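Local coordinates for single-stranded DNA-binding protein WHY1, chloroplastic (Arabidopsis thaliana, PDB 4KOO) that binds single-stranded DNA as a homotetramer, guarding plastid genome stability in chloroplasts and modulating telomere length in the nucleus, at residues P29-L34 and F39-D44; F51-G56 and W62-V67; I75-S80 and C87-D92; K108-P113 and G117-L122. One frame throughout, in Å; residues are numbered along the deposited sequence.

Interaction 1. Residues P29-L34 and F39-D44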
loop_
_atom_site.group_PDB
_atom_site.type_symbol
_atom_site.label_atom_id
_atom_site.label_comp_id
_atom_site.label_asym_id
_atom_site.label_seq_id
_atom_site.Cartn_x
_atom_site.Cartn_y
_atom_site.Cartn_z
ATOM N N PRO A 29 -7.239 -13.416 -10.691
ATOM C CA PRO A 29 -8.469 -14.049 -10.291
ATOM C C PRO A 29 -9.374 -14.213 -11.528
ATOM O O PRO A 29 -9.168 -13.480 -12.479
ATOM C CB PRO A 29 -9.077 -13.036 -9.346
ATOM C CG PRO A 29 -8.489 -11.755 -9.714
ATOM C CD PRO A 29 -7.123 -12.035 -10.168
ATOM N N GLU A 30 -10.291 -15.177 -11.491
ATOM C CA GLU A 30 -11.341 -15.338 -12.501
ATOM C C GLU A 30 -12.677 -14.836 -11.990
ATOM O O GLU A 30 -12.988 -14.952 -10.798
ATOM C CB GLU A 30 -11.448 -16.801 -12.870
ATOM C CG GLU A 30 -10.146 -17.384 -13.361
ATOM C CD GLU A 30 -10.241 -18.850 -13.743
ATOM O OE1 GLU A 30 -11.292 -19.476 -13.481
ATOM O OE2 GLU A 30 -9.253 -19.376 -14.290
ATOM N N PHE A 31 -13.462 -14.248 -12.897
ATOM C CA PHE A 31 -14.810 -13.788 -12.601
ATOM C C PHE A 31 -15.801 -14.421 -13.597
ATOM O O PHE A 31 -15.417 -14.878 -14.672
ATOM C CB PHE A 31 -14.913 -12.285 -12.767
ATOM C CG PHE A 31 -14.141 -11.499 -11.754
ATOM C CD1 PHE A 31 -12.802 -11.228 -11.946
ATOM C CD2 PHE A 31 -14.761 -11.015 -10.620
ATOM C CE1 PHE A 31 -12.098 -10.497 -11.020
ATOM C CE2 PHE A 31 -14.058 -10.265 -9.699
ATOM C CZ PHE A 31 -12.729 -10.022 -9.894
ATOM N N VAL A 32 -17.064 -14.440 -13.216
ATOM C CA VAL A 32 -18.136 -14.830 -14.131
ATOM C C VAL A 32 -19.088 -13.661 -14.282
ATOM O O VAL A 32 -19.269 -12.875 -13.351
ATOM C CB VAL A 32 -18.929 -16.031 -13.607
ATOM C CG1 VAL A 32 -18.034 -17.229 -13.428
ATOM C CG2 VAL A 32 -19.624 -15.676 -12.307
ATOM N N ALA A 33 -19.685 -13.538 -15.463
ATOM C CA ALA A 33 -20.791 -12.613 -15.665
ATOM C C ALA A 33 -22.054 -13.209 -15.055
ATOM O O ALA A 33 -22.272 -14.416 -15.112
ATOM C CB ALA A 33 -20.989 -12.359 -17.130
ATOM N N LEU A 34 -22.878 -12.373 -14.440
ATOM C CA LEU A 34 -24.151 -12.851 -13.911
ATOM C C LEU A 34 -25.264 -12.401 -14.850
ATOM O O LEU A 34 -25.046 -11.556 -15.723
ATOM C CB LEU A 34 -24.388 -12.335 -12.487
ATOM C CG LEU A 34 -23.794 -13.187 -11.362
ATOM C CD1 LEU A 34 -22.363 -13.561 -11.686
ATOM C CD2 LEU A 34 -23.860 -12.460 -10.023
ATOM N N PHE A 39 -20.477 -8.999 -12.071
ATOM C CA PHE A 39 -19.394 -9.968 -12.160
ATOM C C PHE A 39 -19.087 -10.536 -10.783
ATOM O O PHE A 39 -18.840 -9.777 -9.884
ATOM C CB PHE A 39 -18.158 -9.269 -12.702
ATOM C CG PHE A 39 -18.237 -8.950 -14.163
ATOM C CD1 PHE A 39 -18.590 -9.929 -15.078
ATOM C CD2 PHE A 39 -17.948 -7.676 -14.624
ATOM C CE1 PHE A 39 -18.651 -9.641 -16.426
ATOM C CE2 PHE A 39 -18.006 -7.384 -15.973
ATOM C CZ PHE A 39 -18.357 -8.364 -16.871
ATOM N N LYS A 40 -19.136 -11.856 -10.622
ATOM C CA LYS A 40 -18.854 -12.474 -9.335
ATOM C C LYS A 40 -17.492 -13.132 -9.376
ATOM O O LYS A 40 -17.139 -13.785 -10.354
ATOM C CB LYS A 40 -19.910 -13.521 -8.990
ATOM C CG LYS A 40 -19.806 -14.073 -7.586
ATOM C CD LYS A 40 -20.850 -15.162 -7.328
ATOM C CE LYS A 40 -20.642 -15.859 -5.995
ATOM N NZ LYS A 40 -20.972 -14.979 -4.837
ATOM N N LEU A 41 -16.723 -12.974 -8.299
ATOM C CA LEU A 41 -15.448 -13.648 -8.193
ATOM C C LEU A 41 -15.683 -15.156 -8.168
ATOM O O LEU A 41 -16.434 -15.627 -7.339
ATOM C CB LEU A 41 -14.746 -13.231 -6.891
ATOM C CG LEU A 41 -13.454 -13.945 -6.568
ATOM C CD1 LEU A 41 -12.402 -13.605 -7.555
ATOM C CD2 LEU A 41 -13.036 -13.535 -5.137
ATOM N N SER A 42 -15.036 -15.903 -9.057
ATOM C CA SER A 42 -15.193 -17.362 -9.092
ATOM C C SER A 42 -13.952 -18.129 -8.676
ATOM O O SER A 42 -14.050 -19.252 -8.198
ATOM C CB SER A 42 -15.624 -17.844 -10.487
ATOM O OG SER A 42 -14.875 -17.235 -11.522
ATOM N N LYS A 43 -12.777 -17.537 -8.851
ATOM C CA LYS A 43 -11.558 -18.197 -8.427
ATOM C C LYS A 43 -10.564 -17.131 -7.994
ATOM O O LYS A 43 -10.372 -16.189 -8.734
ATOM C CB LYS A 43 -10.971 -18.955 -9.595
ATOM C CG LYS A 43 -9.974 -19.992 -9.234
ATOM C CD LYS A 43 -9.619 -20.833 -10.474
ATOM C CE LYS A 43 -8.663 -21.973 -10.147
ATOM N NZ LYS A 43 -7.296 -21.510 -9.751
ATOM N N ASP A 44 -9.973 -17.265 -6.811
ATOM C CA ASP A 44 -8.844 -16.369 -6.445
ATOM C C ASP A 44 -7.676 -16.504 -7.414
ATOM O O ASP A 44 -7.408 -17.564 -7.999
ATOM C CB ASP A 44 -8.306 -16.672 -5.025
ATOM C CG ASP A 44 -9.266 -16.272 -3.916
ATOM O OD1 ASP A 44 -10.254 -15.553 -4.180
ATOM O OD2 ASP A 44 -9.005 -16.685 -2.740
HETATM O O HOH W 1 -6.972 -19.672 -12.616
HETATM O O HOH W 2 -14.087 -19.152 -13.056
#
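F31 turns one face of its ring to L41, whose CD1 sits 4.2 Å above the ring plane and off toward the rim. CG of F31 is anti to its carbonyl carbon (chi1 -68°), and this leans the ring across the neighbouring strand until F31 CD2 lies 3.6 Å from L41 N. The same L41 CD1 also meets the proline that precedes the strand, at 3.8 Å from P29 CB. Further along the face that carries F31 and L41, F39 puts a ring edge to the backbone of A33, and its CE1 meets A33 CB at 3.7 Å. The strands form the end of the hairpin of 20-33 and 39-53, and a classic beta bulge interrupts their pairing: S42 N and K43 N both donate to E30 O, at 2.9 and 3.2 Å, from the same face of its plane. On the opposite face E30 and K43 run side by side and point the same way, yet E30 OE2 and K43 NZ stay 5.4 Å apart; a water joins them, weakly on the lysine side. A second water spans E30 OE1 and S42 OG. Were F31 an alanine, L41 CD1 would probably lose its aromatic cover and F9 of the second subunit its edge-to-face partner. That subunit also adds a strand beside F39 and K40 in a parallel ladder, carrying the sheet across the interface.

Interaction 2. Residues F51-G56 and W62-V67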
loop_
_atom_site.group_PDB
_atom_site.type_symbol
_atom_site.label_atom_id
_atom_site.label_comp_id
_atom_site.label_asym_id
_atom_site.label_seq_id
_atom_site.Cartn_x
_atom_site.Cartn_y
_atom_site.Cartn_z
ATOM N N PHE A 51 10.945 -22.998 -11.150
ATOM C CA PHE A 51 12.332 -23.136 -10.756
ATOM C C PHE A 51 13.020 -23.906 -11.877
ATOM O O PHE A 51 12.461 -24.888 -12.357
ATOM C CB PHE A 51 12.492 -23.999 -9.514
ATOM C CG PHE A 51 11.965 -23.400 -8.217
ATOM C CD1 PHE A 51 10.605 -23.323 -7.960
ATOM C CD2 PHE A 51 12.847 -22.980 -7.231
ATOM C CE1 PHE A 51 10.159 -22.822 -6.753
ATOM C CE2 PHE A 51 12.385 -22.503 -6.006
ATOM C CZ PHE A 51 11.035 -22.411 -5.794
ATOM N N ALA A 52 14.234 -23.517 -12.229
ATOM C CA ALA A 52 14.972 -24.241 -13.256
ATOM C C ALA A 52 16.456 -24.383 -12.918
ATOM O O ALA A 52 17.074 -23.497 -12.306
ATOM C CB ALA A 52 14.793 -23.554 -14.603
ATOM N N PRO A 53 17.051 -25.527 -13.309
ATOM C CA PRO A 53 18.471 -25.758 -13.035
ATOM C C PRO A 53 19.368 -25.037 -14.031
ATOM O O PRO A 53 18.952 -24.833 -15.169
ATOM C CB PRO A 53 18.610 -27.261 -13.232
ATOM C CG PRO A 53 17.609 -27.571 -14.241
ATOM C CD PRO A 53 16.425 -26.693 -13.956
ATOM N N SER A 54 20.561 -24.652 -13.601
ATOM C CA SER A 54 21.545 -24.093 -14.524
ATOM C C SER A 54 21.957 -25.116 -15.574
ATOM O O SER A 54 22.040 -26.316 -15.287
ATOM C CB SER A 54 22.795 -23.653 -13.779
ATOM O OG SER A 54 23.361 -24.712 -13.035
ATOM N N ALA A 55 22.196 -24.610 -16.780
ATOM C CA ALA A 55 22.777 -25.359 -17.883
ATOM C C ALA A 55 23.858 -24.476 -18.525
ATOM O O ALA A 55 23.687 -23.985 -19.631
ATOM C CB ALA A 55 21.703 -25.703 -18.908
ATOM N N GLY A 56 24.953 -24.255 -17.813
ATOM C CA GLY A 56 26.003 -23.376 -18.294
ATOM C C GLY A 56 26.008 -22.032 -17.592
ATOM O O GLY A 56 25.235 -21.804 -16.653
ATOM N N TRP A 62 14.781 -24.737 -18.900
ATOM C CA TRP A 62 13.384 -24.612 -18.503
ATOM C C TRP A 62 12.563 -25.838 -18.889
ATOM O O TRP A 62 11.424 -26.005 -18.428
ATOM C CB TRP A 62 12.777 -23.292 -19.024
ATOM C CG TRP A 62 13.414 -22.089 -18.373
ATOM C CD1 TRP A 62 14.410 -21.303 -18.886
ATOM C CD2 TRP A 62 13.129 -21.565 -17.059
ATOM N NE1 TRP A 62 14.767 -20.329 -17.971
ATOM C CE2 TRP A 62 13.986 -20.460 -16.852
ATOM C CE3 TRP A 62 12.230 -21.921 -16.047
ATOM C CZ2 TRP A 62 13.969 -19.713 -15.676
ATOM C CZ3 TRP A 62 12.216 -21.178 -14.880
ATOM C CH2 TRP A 62 13.080 -20.089 -14.703
ATOM N N SER A 63 13.153 -26.723 -19.694
ATOM C CA SER A 63 12.530 -28.007 -19.983
ATOM C C SER A 63 12.671 -28.930 -18.775
ATOM O O SER A 63 11.969 -29.927 -18.665
ATOM C CB SER A 63 13.166 -28.667 -21.232
ATOM O OG SER A 63 14.388 -29.323 -20.875
ATOM N N LYS A 64 13.590 -28.618 -17.871
ATOM C CA LYS A 64 13.701 -29.361 -16.621
ATOM C C LYS A 64 13.067 -28.635 -15.399
ATOM O O LYS A 64 13.402 -28.942 -14.259
ATOM C CB LYS A 64 15.172 -29.668 -16.328
ATOM C CG LYS A 64 15.831 -30.523 -17.428
ATOM C CD LYS A 64 17.203 -31.047 -17.006
ATOM C CE LYS A 64 17.804 -31.937 -18.094
ATOM N NZ LYS A 64 19.218 -32.277 -17.813
ATOM N N LYS A 65 12.179 -27.686 -15.652
ATOM C CA LYS A 65 11.663 -26.822 -14.588
ATOM C C LYS A 65 10.686 -27.580 -13.691
ATOM O O LYS A 65 10.045 -28.553 -14.109
ATOM C CB LYS A 65 10.973 -25.605 -15.188
ATOM C CG LYS A 65 9.636 -25.900 -15.754
ATOM C CD LYS A 65 9.034 -24.703 -16.458
ATOM C CE LYS A 65 7.651 -25.027 -16.946
ATOM N NZ LYS A 65 7.119 -23.832 -17.667
ATOM N N GLN A 66 10.606 -27.156 -12.439
ATOM C CA GLN A 66 9.567 -27.630 -11.536
ATOM C C GLN A 66 8.800 -26.404 -11.059
ATOM O O GLN A 66 9.388 -25.328 -10.888
ATOM C CB GLN A 66 10.165 -28.345 -10.342
ATOM C CG GLN A 66 10.965 -29.590 -10.686
ATOM C CD GLN A 66 10.134 -30.721 -11.307
ATOM O OE1 GLN A 66 8.883 -30.729 -11.293
ATOM N NE2 GLN A 66 10.846 -31.671 -11.913
ATOM N N VAL A 67 7.508 -26.569 -10.873
ATOM C CA VAL A 67 6.654 -25.435 -10.556
ATOM C C VAL A 67 5.881 -25.660 -9.272
ATOM O O VAL A 67 5.689 -26.792 -8.834
ATOM C CB VAL A 67 5.674 -25.138 -11.700
ATOM C CG1 VAL A 67 6.421 -24.925 -13.043
ATOM C CG2 VAL A 67 4.603 -26.228 -11.843
#
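This is an antiparallel strand pairing with an alanine methyl packed on a tryptophan face, set where strand 39-53 runs out and strand 66-70, outermost in its sheet within this chain, begins. F51 and Q66 form the hydrogen-bonded pair: F51 N donates to Q66 O at 2.8 Å, and Q66 N returns a bond of 2.9 Å to F51 O. Q66 O also lies near the plane of the F51 ring, at its edge. One residue on, A52 directs CB at the six-membered ring of W62, 3.5 Å from its centroid and 16° off the normal, a close CH-pi contact. W62 belongs to a short 3-10 turn and its CB points away from the strand, but with CG anti to the carbonyl carbon (chi1 -66°) the indole swings back across the methyl. Its NE1 is hydrogen-bonded to a MES molecule, probably from the crystallisation liquor. P53 and K64 cross at about a right angle, P53 CG touching K64 CB at 3.8 Å. The K65 amine is taken up by Q50. Indole and alanine both border A21, W62 through its side chain and A52 through backbone bonds; A21 lies in the region 17-22, probably required for single-stranded DNA binding. On the face shared with Q66, the F51 ring packs against the second sheet, on F120 and L122 of strand 118-126 and I135 and I137 of strand 131-139.

Interaction 3. Residues I75-S80 and C87-D92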
loop_
_atom_site.group_PDB
_atom_site.type_symbol
_atom_site.label_atom_id
_atom_site.label_comp_id
_atom_site.label_asym_id
_atom_site.label_seq_id
_atom_site.Cartn_x
_atom_site.Cartn_y
_atom_site.Cartn_z
ATOM N N ILE A 75 0.493 -17.085 0.654
ATOM C CA ILE A 75 1.092 -15.755 0.647
ATOM C C ILE A 75 0.902 -15.074 2.017
ATOM O O ILE A 75 1.789 -14.388 2.511
ATOM C CB ILE A 75 0.516 -14.912 -0.493
ATOM C CG1 ILE A 75 0.862 -15.536 -1.840
ATOM C CG2 ILE A 75 1.022 -13.510 -0.415
ATOM C CD1 ILE A 75 -0.099 -15.084 -2.936
ATOM N N GLY A 76 -0.236 -15.297 2.642
ATOM C CA GLY A 76 -0.471 -14.838 3.986
ATOM C C GLY A 76 0.558 -15.334 4.964
ATOM O O GLY A 76 1.049 -14.579 5.808
ATOM N N THR A 77 0.918 -16.614 4.859
ATOM C CA THR A 77 1.981 -17.158 5.672
ATOM C C THR A 77 3.271 -16.412 5.447
ATOM O O THR A 77 3.953 -16.044 6.405
ATOM C CB THR A 77 2.210 -18.662 5.354
ATOM O OG1 THR A 77 1.064 -19.417 5.750
ATOM C CG2 THR A 77 3.454 -19.186 5.995
ATOM N N LEU A 78 3.618 -16.197 4.177
ATOM C CA LEU A 78 4.888 -15.581 3.818
ATOM C C LEU A 78 4.988 -14.129 4.285
ATOM O O LEU A 78 6.029 -13.684 4.832
ATOM C CB LEU A 78 5.109 -15.690 2.296
ATOM C CG LEU A 78 5.496 -17.081 1.799
ATOM C CD1 LEU A 78 5.418 -17.258 0.293
ATOM C CD2 LEU A 78 6.883 -17.412 2.278
ATOM N N VAL A 79 3.919 -13.375 4.094
ATOM C CA VAL A 79 3.960 -11.978 4.503
ATOM C C VAL A 79 3.947 -11.791 6.046
ATOM O O VAL A 79 4.285 -10.728 6.542
ATOM C CB VAL A 79 2.932 -11.113 3.798
ATOM C CG1 VAL A 79 3.111 -11.168 2.285
ATOM C CG2 VAL A 79 1.493 -11.473 4.157
ATOM N N SER A 80 3.541 -12.799 6.781
ATOM C CA SER A 80 3.423 -12.663 8.230
ATOM C C SER A 80 4.529 -13.384 8.978
ATOM O O SER A 80 4.500 -13.441 10.206
ATOM C CB SER A 80 2.036 -13.089 8.751
ATOM O OG SER A 80 1.719 -14.420 8.456
ATOM N N CYS A 87 9.193 -21.756 7.036
ATOM C CA CYS A 87 7.892 -22.293 6.673
ATOM C C CYS A 87 8.050 -23.353 5.588
ATOM O O CYS A 87 9.091 -23.475 4.928
ATOM C CB CYS A 87 6.876 -21.220 6.284
ATOM S SG CYS A 87 7.207 -20.265 4.815
ATOM N N GLU A 88 7.002 -24.133 5.442
ATOM C CA GLU A 88 7.030 -25.268 4.554
ATOM C C GLU A 88 5.605 -25.507 4.077
ATOM O O GLU A 88 4.671 -25.417 4.889
ATOM C CB GLU A 88 7.561 -26.452 5.346
ATOM C CG GLU A 88 7.864 -27.656 4.525
ATOM C CD GLU A 88 8.565 -28.722 5.347
ATOM O OE1 GLU A 88 8.303 -28.805 6.575
ATOM O OE2 GLU A 88 9.380 -29.444 4.754
ATOM N N PHE A 89 5.443 -25.764 2.779
ATOM C CA PHE A 89 4.160 -26.028 2.187
ATOM C C PHE A 89 4.162 -27.338 1.420
ATOM O O PHE A 89 5.138 -27.667 0.710
ATOM C CB PHE A 89 3.805 -24.947 1.191
ATOM C CG PHE A 89 3.892 -23.542 1.745
ATOM C CD1 PHE A 89 2.933 -23.060 2.593
ATOM C CD2 PHE A 89 4.941 -22.722 1.396
ATOM C CE1 PHE A 89 3.015 -21.744 3.101
ATOM C CE2 PHE A 89 5.019 -21.408 1.883
ATOM C CZ PHE A 89 4.032 -20.930 2.714
ATOM N N PHE A 90 3.058 -28.064 1.565
ATOM C CA PHE A 90 2.903 -29.403 0.979
ATOM C C PHE A 90 1.745 -29.424 0.009
ATOM O O PHE A 90 0.622 -29.142 0.398
ATOM C CB PHE A 90 2.647 -30.442 2.107
ATOM C CG PHE A 90 3.646 -30.396 3.195
ATOM C CD1 PHE A 90 4.823 -31.141 3.121
ATOM C CD2 PHE A 90 3.428 -29.616 4.321
ATOM C CE1 PHE A 90 5.751 -31.094 4.130
ATOM C CE2 PHE A 90 4.367 -29.566 5.335
ATOM C CZ PHE A 90 5.529 -30.297 5.244
ATOM N N HIS A 91 2.011 -29.779 -1.254
ATOM C CA HIS A 91 1.006 -29.794 -2.293
ATOM C C HIS A 91 0.882 -31.137 -2.996
ATOM O O HIS A 91 1.865 -31.802 -3.227
ATOM C CB HIS A 91 1.340 -28.782 -3.377
ATOM C CG HIS A 91 1.032 -27.363 -3.003
ATOM N ND1 HIS A 91 1.157 -26.326 -3.901
ATOM C CD2 HIS A 91 0.581 -26.813 -1.850
ATOM C CE1 HIS A 91 0.820 -25.193 -3.308
ATOM N NE2 HIS A 91 0.465 -25.456 -2.066
ATOM N N ASP A 92 -0.345 -31.487 -3.344
ATOM C CA ASP A 92 -0.616 -32.528 -4.349
ATOM C C ASP A 92 -1.331 -31.857 -5.517
ATOM O O ASP A 92 -2.478 -31.451 -5.366
ATOM C CB ASP A 92 -1.518 -33.598 -3.737
ATOM C CG ASP A 92 -1.955 -34.660 -4.755
ATOM O OD1 ASP A 92 -1.714 -34.471 -5.968
ATOM O OD2 ASP A 92 -2.544 -35.663 -4.293
#
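G76 O, one residue ahead of T77 in helix 72-79, takes two donors from S80, the first residue to leave the helix: S80 OG at 2.7 Å, tilted 25° from the carbonyl plane, and S80 N in a weak bond of 3.2 Å. The serine hydroxyl thus turns back on the last helical turn, while S80 O is held by R141 of the second subunit. The contact with the strand is made by T77 and L78. T77 and F89 come at each other from opposite directions. T77 CB lies in the plane of the F89 ring at its edge, and T77 CG2, anti to the threonine's own backbone N, stands 3.8 Å from F89 CZ. L78 also comes to that edge, its CG 4.2 Å from F89 CZ, while its CD2 goes to C87 SG at 3.8 Å. The sulfur reaches that methyl because it is rotated between the backbone N and carbonyl carbon of C87 (chi1 65°). Helix 75-79 and strand 87-91 run nearly antiparallel, their axes 9.9 Å apart, with F151 of helix 141-158 packed on L78 and F68 on F89. A serine in place of F89 is likely to open a gap beside T77 and L78 and take an aromatic partner from F68. No hydrogen bond crosses between the segments, and T77, L78, C87 and F89 meet by apolar contact; helix and strand gain a polar tie elsewhere, from H91 to E74, so the contact itself rests on shape and apolar burial.

Interaction 4. Residues K108-P113 and G117-L122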
loop_
_atom_site.group_PDB
_atom_site.type_symbol
_atom_site.label_atom_id
_atom_site.label_comp_id
_atom_site.label_asym_id
_atom_site.label_seq_id
_atom_site.Cartn_x
_atom_site.Cartn_y
_atom_site.Cartn_z
ATOM N N LYS A 108 10.014 -25.302 0.774
ATOM C CA LYS A 108 10.601 -24.792 1.988
ATOM C C LYS A 108 11.139 -23.410 1.738
ATOM O O LYS A 108 11.789 -23.160 0.719
ATOM C CB LYS A 108 11.767 -25.669 2.433
ATOM C CG LYS A 108 11.350 -27.045 2.884
ATOM C CD LYS A 108 12.563 -27.797 3.459
ATOM C CE LYS A 108 12.144 -29.101 4.126
ATOM N NZ LYS A 108 13.341 -29.813 4.647
ATOM N N VAL A 109 10.850 -22.527 2.680
ATOM C CA VAL A 109 11.358 -21.158 2.675
ATOM C C VAL A 109 11.955 -20.942 4.061
ATOM O O VAL A 109 11.262 -21.039 5.062
ATOM C CB VAL A 109 10.258 -20.113 2.397
ATOM C CG1 VAL A 109 10.832 -18.731 2.421
ATOM C CG2 VAL A 109 9.595 -20.348 1.042
ATOM N N GLU A 110 13.257 -20.684 4.128
ATOM C CA GLU A 110 13.936 -20.594 5.417
ATOM C C GLU A 110 15.061 -19.594 5.335
ATOM O O GLU A 110 15.629 -19.389 4.271
ATOM C CB GLU A 110 14.563 -21.933 5.804
ATOM C CG GLU A 110 13.571 -23.060 5.876
ATOM C CD GLU A 110 14.176 -24.353 6.374
ATOM O OE1 GLU A 110 15.311 -24.335 6.906
ATOM O OE2 GLU A 110 13.494 -25.390 6.229
ATOM N N PRO A 111 15.423 -19.020 6.482
ATOM C CA PRO A 111 16.612 -18.166 6.517
ATOM C C PRO A 111 17.856 -18.972 6.205
ATOM O O PRO A 111 17.929 -20.171 6.467
ATOM C CB PRO A 111 16.636 -17.633 7.959
ATOM C CG PRO A 111 15.836 -18.555 8.758
ATOM C CD PRO A 111 14.774 -19.121 7.807
ATOM N N LEU A 112 18.825 -18.305 5.591
ATOM C CA LEU A 112 20.121 -18.894 5.363
ATOM C C LEU A 112 20.879 -19.020 6.670
ATOM O O LEU A 112 20.778 -18.158 7.563
ATOM C CB LEU A 112 20.947 -18.041 4.393
ATOM C CG LEU A 112 20.492 -18.069 2.937
ATOM C CD1 LEU A 112 21.218 -17.017 2.100
ATOM C CD2 LEU A 112 20.699 -19.445 2.321
ATOM N N PRO A 113 21.661 -20.096 6.783
ATOM C CA PRO A 113 22.539 -20.322 7.938
ATOM C C PRO A 113 23.460 -19.117 8.157
ATOM O O PRO A 113 24.136 -18.679 7.229
ATOM C CB PRO A 113 23.367 -21.554 7.523
ATOM C CG PRO A 113 22.617 -22.193 6.443
ATOM C CD PRO A 113 21.850 -21.111 5.736
ATOM N N GLY A 117 20.100 -13.664 4.245
ATOM C CA GLY A 117 19.248 -14.059 3.144
ATOM C C GLY A 117 18.343 -15.229 3.497
ATOM O O GLY A 117 18.210 -15.607 4.659
ATOM N N HIS A 118 17.688 -15.763 2.484
ATOM C CA HIS A 118 16.766 -16.892 2.626
ATOM C C HIS A 118 17.101 -17.838 1.505
ATOM O O HIS A 118 17.822 -17.480 0.577
ATOM C CB HIS A 118 15.305 -16.457 2.468
ATOM C CG HIS A 118 14.679 -15.922 3.713
ATOM N ND1 HIS A 118 15.014 -14.700 4.244
ATOM C CD2 HIS A 118 13.782 -16.470 4.573
ATOM C CE1 HIS A 118 14.323 -14.494 5.356
ATOM N NE2 HIS A 118 13.566 -15.554 5.579
ATOM N N PHE A 119 16.583 -19.055 1.590
ATOM C CA PHE A 119 16.492 -19.901 0.419
ATOM C C PHE A 119 15.071 -20.367 0.174
ATOM O O PHE A 119 14.252 -20.427 1.090
ATOM C CB PHE A 119 17.469 -21.061 0.494
ATOM C CG PHE A 119 17.109 -22.125 1.496
ATOM C CD1 PHE A 119 16.205 -23.131 1.183
ATOM C CD2 PHE A 119 17.715 -22.142 2.745
ATOM C CE1 PHE A 119 15.907 -24.127 2.123
ATOM C CE2 PHE A 119 17.423 -23.121 3.671
ATOM C CZ PHE A 119 16.525 -24.121 3.358
ATOM N N PHE A 120 14.783 -20.675 -1.089
ATOM C CA PHE A 120 13.608 -21.430 -1.473
ATOM C C PHE A 120 14.108 -22.798 -1.960
ATOM O O PHE A 120 15.053 -22.897 -2.746
ATOM C CB PHE A 120 12.877 -20.799 -2.642
ATOM C CG PHE A 120 12.047 -19.596 -2.301
ATOM C CD1 PHE A 120 12.541 -18.585 -1.517
ATOM C CD2 PHE A 120 10.758 -19.476 -2.800
ATOM C CE1 PHE A 120 11.751 -17.478 -1.219
ATOM C CE2 PHE A 120 9.967 -18.371 -2.509
ATOM C CZ PHE A 120 10.469 -17.374 -1.722
ATOM N N ASN A 121 13.476 -23.853 -1.491
ATOM C CA ASN A 121 13.803 -25.177 -2.010
ATOM C C ASN A 121 12.525 -25.865 -2.424
ATOM O O ASN A 121 11.594 -25.964 -1.606
ATOM C CB ASN A 121 14.499 -25.985 -0.932
ATOM C CG ASN A 121 15.062 -27.291 -1.463
ATOM O OD1 ASN A 121 16.134 -27.310 -2.062
ATOM N ND2 ASN A 121 14.304 -28.374 -1.303
ATOM N N LEU A 122 12.470 -26.335 -3.671
ATOM C CA LEU A 122 11.303 -27.051 -4.171
ATOM C C LEU A 122 11.706 -28.484 -4.438
ATOM O O LEU A 122 12.626 -28.733 -5.223
ATOM C CB LEU A 122 10.801 -26.468 -5.466
ATOM C CG LEU A 122 9.616 -27.146 -6.123
ATOM C CD1 LEU A 122 8.450 -27.349 -5.171
ATOM C CD2 LEU A 122 9.205 -26.383 -7.366
#
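V109 sets its CG2 squarely over the ring of F120, 4.0 Å from the centroid and 4° off the normal, on the buried face of the hairpin of strands 103-111 and 118-126. The two side chains lie side by side, and the ring of F120 packs on I137 and I139 as well. Nearer the turn, the H118 ring takes P111 CA over one face, 4.0 Å from its centroid, and stacks on F144. The other face, carrying K108, E110, F119 and N121, is partly exposed. F119, its CG held between the backbone N and the carbonyl carbon (chi1 72°), lies alongside E110, whose OE1 comes no nearer than 3.8 Å to F119 CZ, the carboxylate turned 44° from the ring; Y136 stacks on F119. The loose part is K108, of a predicted nuclear localization signal, which stretches away to a long, weak ion pair with E88. Between the faces, paired backbone bonds link K108 with N121 and E110 with F119. Where the strands run into the turn, L112 N donates to G117 O at 2.9 Å from above the carbonyl plane. L112 packs tightly here: its CD1 lies 3.7 Å from G117 CA, and a beta carbon on that glycine would collide with it.

In the fold
The four contacts follow one another in series, none nested or crossed. Interaction 1 closes the short loop between strands 20-33 and 39-53, at an end of the hairpin that reaches the second subunit. The same strand 39-53 runs on to interaction 2, centred about 33 Å away, which closes the next loop onto strand 66-70. Helix 72-79 then follows, and interaction 3 spans the loop that leads into strand 87-91. Interaction 4 closes the turn between 103-111 and 118-126, and joins its predecessor through neighbouring strands, with C87 beside V109. Side-chain packing between strands 39-53 and 118-126 brings interactions 2 and 4 together, pressing one antiparallel sheet against the other.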